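Local coordinates for lipopolysaccharide biosynthesis protein wbpB (Thermus thermophilus, PDB 3O9Z) that probably oxidises a nucleotide-linked sugar with NAD during biosynthesis of a diacetamido-dideoxy-mannuronic acid, with 2-oxoglutarate bound beside the cofactor, at residues A[96-101]-A[122-127]. Residues are numbered along the deposited sequence; the frame is centred on the assembly and turned at random.
Sequences GANALS and TGRRVY
In one of its two modelled conformers, Arg124 places its guanidinium over the Gly96 carbonyl, with Gly96 O above the centre of the plane, where no N-H is aimed at it; this placement, a face contact without a hydrogen bond, is therefore tentative. Arg124 CB rests against Asn98 OD1, 3.5 Å away. At Arg125 the backbone N donates to Asn98 OD1 (2.8 Å, 165° at the hydrogen), approaching from above the amide plane. Asn98 CG lies beside its own backbone N (chi1 -77°), which carries the amide across to this N-H just ahead of the strand pairing; an alanine here would probably leave Arg125 N without that acceptor. Arg125 O then accepts from Ala99 N in the carbonyl plane, at 3.0 Å, whereas the guanidinium of Arg125 is engaged by Glu119. Val126 pairs in register with Ala99, their side chains on one face of the sheet and covered by helix 85-94. Tyr127 N donates to Ala99 O (2.8 Å), and Tyr127 O receives Ser101 N (2.9 Å) plus a CA-H...O contact from Leu100. On the other face, Leu100 CD1 packs 4.0 Å from Tyr127 CB, near helix 266-274. Parallel strands 98-101 and 126-128, linked through helix 109-122, form a beta-alpha-beta crossover of the NAD-binding Rossmann fold.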
ATOM      1  N   GLY A  96     -23.652  -2.400 -16.074  1.00 20.76           N
ATOM      2  CA  GLY A  96     -24.157  -2.557 -17.432  1.00 19.49           C
ATOM      3  C   GLY A  96     -23.119  -2.755 -18.501  1.00 15.11           C
ATOM      4  O   GLY A  96     -23.346  -2.493 -19.667  1.00 17.59           O
ATOM      5  N   ALA A  97     -22.017  -3.435 -18.167  1.00 15.52           N
ATOM      6  CA  ALA A  97     -20.950  -3.748 -19.114  1.00 14.86           C
ATOM      7  C   ALA A  97     -20.701  -5.279 -19.058  1.00 13.98           C
ATOM      8  O   ALA A  97     -21.025  -5.943 -18.056  1.00 15.96           O
ATOM      9  CB  ALA A  97     -19.620  -3.050 -18.694  1.00 18.05           C
ATOM     10  N   ASN A  98     -20.133  -5.761 -20.143  1.00 13.03           N
ATOM     11  CA  ASN A  98     -19.656  -7.153 -20.201  1.00 15.79           C
ATOM     12  C   ASN A  98     -18.290  -7.129 -19.525  1.00 17.18           C
ATOM     13  O   ASN A  98     -17.736  -6.058 -19.239  1.00 17.71           O
ATOM     14  CB  ASN A  98     -19.507  -7.621 -21.654  1.00 15.52           C
ATOM     15  CG  ASN A  98     -20.869  -7.978 -22.320  1.00 16.37           C
ATOM     16  OD1 ASN A  98     -21.926  -8.061 -21.736  1.00 17.13           O
ATOM     17  ND2 ASN A  98     -20.771  -8.323 -23.563  1.00 17.81           N
ATOM     18  N   ALA A  99     -17.761  -8.320 -19.261  1.00 15.44           N
ATOM     19  CA  ALA A  99     -16.446  -8.471 -18.628  1.00 13.94           C
ATOM     20  C   ALA A  99     -15.571  -9.335 -19.476  1.00 16.67           C
ATOM     21  O   ALA A  99     -16.029 -10.365 -20.037  1.00 16.43           O
ATOM     22  CB  ALA A  99     -16.612  -9.061 -17.251  1.00 14.83           C
ATOM     23  N   LEU A 100     -14.292  -8.992 -19.525  1.00 17.23           N
ATOM     24  CA  LEU A 100     -13.319  -9.860 -20.131  1.00 16.44           C
ATOM     25  C   LEU A 100     -12.193  -9.979 -19.128  1.00 16.60           C
ATOM     26  O   LEU A 100     -11.360  -9.066 -19.002  1.00 16.55           O
ATOM     27  CB  LEU A 100     -12.759  -9.353 -21.448  1.00 16.86           C
ATOM     28  CG  LEU A 100     -11.634 -10.170 -22.126  1.00 19.18           C
ATOM     29  CD1 LEU A 100     -11.907 -11.702 -22.105  1.00 19.81           C
ATOM     30  CD2 LEU A 100     -11.227  -9.685 -23.512  1.00 24.44           C
ATOM     31  N   SER A 101     -12.166 -11.108 -18.453  1.00 15.49           N
ATOM     32  CA  SER A 101     -11.242 -11.275 -17.340  1.00 13.77           C
ATOM     33  C   SER A 101     -10.066 -12.165 -17.714  1.00 14.08           C
ATOM     34  O   SER A 101     -10.202 -13.144 -18.437  1.00 15.69           O
ATOM     35  CB  SER A 101     -11.967 -11.938 -16.191  1.00 16.31           C
ATOM     36  OG  SER A 101     -11.155 -12.098 -15.048  1.00 15.95           O
ATOM     37  N   THR A 122     -28.856  -9.212 -15.396  1.00 20.15           N
ATOM     38  CA  THR A 122     -28.340  -8.017 -16.040  1.00 19.96           C
ATOM     39  C   THR A 122     -28.339  -8.054 -17.529  1.00 19.11           C
ATOM     40  O   THR A 122     -28.187  -6.996 -18.158  1.00 18.29           O
ATOM     41  CB  THR A 122     -26.863  -7.692 -15.666  1.00 17.49           C
ATOM     42  OG1 THR A 122     -25.963  -8.673 -16.254  1.00 17.97           O
ATOM     43  CG2 THR A 122     -26.775  -7.560 -14.144  1.00 20.74           C
ATOM     44  N   GLY A 123     -28.597  -9.216 -18.131  1.00 17.30           N
ATOM     45  CA  GLY A 123     -28.426  -9.304 -19.585  1.00 17.29           C
ATOM     46  C   GLY A 123     -27.057  -9.095 -20.160  1.00 20.08           C
ATOM     47  O   GLY A 123     -26.888  -8.946 -21.362  1.00 20.30           O
ATOM     48  N   ARG A 124     -26.032  -9.157 -19.301  1.00 16.56           N
ATOM     49  CA  ARG A 124     -24.663  -8.988 -19.786  0.50 16.51           C
ATOM     50  C   ARG A 124     -23.945 -10.338 -19.729  1.00 17.28           C
ATOM     51  O   ARG A 124     -24.486 -11.319 -19.164  1.00 19.16           O
ATOM     52  CB  ARG A 124     -23.903  -7.996 -18.890  0.50 17.75           C
ATOM     53  CG  ARG A 124     -24.654  -6.687 -18.724  0.50 16.46           C
ATOM     54  CD  ARG A 124     -24.834  -5.976 -20.035  0.50 10.78           C
ATOM     55  NE  ARG A 124     -25.601  -4.744 -19.838  0.50 10.34           N
ATOM     56  CZ  ARG A 124     -25.778  -3.775 -20.731  0.50  8.58           C
ATOM     57  NH1 ARG A 124     -26.575  -2.746 -20.455  0.50  9.05           N
ATOM     58  NH2 ARG A 124     -25.265  -3.927 -21.953  0.50 10.63           N
ATOM     59  N   ARG A 125     -22.740 -10.345 -20.302  1.00 19.04           N
ATOM     60  CA  ARG A 125     -21.927 -11.581 -20.416  1.00 15.64           C
ATOM     61  C   ARG A 125     -20.533 -11.447 -19.805  1.00 19.10           C
ATOM     62  O   ARG A 125     -19.902 -10.378 -19.871  1.00 17.88           O
ATOM     63  CB  ARG A 125     -21.789 -11.982 -21.874  1.00 17.76           C
ATOM     64  CG  ARG A 125     -23.158 -12.425 -22.505  1.00 19.10           C
ATOM     65  CD  ARG A 125     -23.778 -13.655 -21.844  1.00 18.45           C
ATOM     66  NE  ARG A 125     -22.870 -14.807 -21.800  1.00 18.00           N
ATOM     67  CZ  ARG A 125     -22.539 -15.574 -22.830  1.00 25.24           C
ATOM     68  NH1 ARG A 125     -21.693 -16.588 -22.648  1.00 20.59           N
ATOM     69  NH2 ARG A 125     -23.071 -15.385 -24.027  1.00 27.67           N
ATOM     70  N   VAL A 126     -20.050 -12.595 -19.336  1.00 17.62           N
ATOM     71  CA  VAL A 126     -18.712 -12.748 -18.748  1.00 17.98           C
ATOM     72  C   VAL A 126     -17.848 -13.600 -19.649  1.00 18.28           C
ATOM     73  O   VAL A 126     -18.221 -14.761 -19.897  1.00 16.80           O
ATOM     74  CB  VAL A 126     -18.840 -13.414 -17.398  1.00 16.37           C
ATOM     75  CG1 VAL A 126     -17.439 -13.478 -16.723  1.00 19.71           C
ATOM     76  CG2 VAL A 126     -19.869 -12.664 -16.529  1.00 18.63           C
ATOM     77  N   TYR A 127     -16.697 -13.077 -20.076  1.00 17.56           N
ATOM     78  CA  TYR A 127     -15.696 -13.801 -20.843  1.00 17.70           C
ATOM     79  C   TYR A 127     -14.292 -13.815 -20.263  1.00 20.45           C
ATOM     80  O   TYR A 127     -14.036 -13.074 -19.326  1.00 18.04           O
ATOM     81  CB  TYR A 127     -15.612 -13.265 -22.245  1.00 19.66           C
ATOM     82  CG  TYR A 127     -16.955 -13.319 -22.949  1.00 20.14           C
ATOM     83  CD1 TYR A 127     -17.430 -14.523 -23.417  1.00 22.73           C
ATOM     84  CD2 TYR A 127     -17.741 -12.189 -23.098  1.00 23.95           C
ATOM     85  CE1 TYR A 127     -18.659 -14.610 -24.060  1.00 26.42           C
ATOM     86  CE2 TYR A 127     -18.977 -12.255 -23.772  1.00 26.63           C
ATOM     87  CZ  TYR A 127     -19.414 -13.481 -24.242  1.00 29.43           C
ATOM     88  OH  TYR A 127     -20.632 -13.603 -24.889  1.00 27.45           O
TER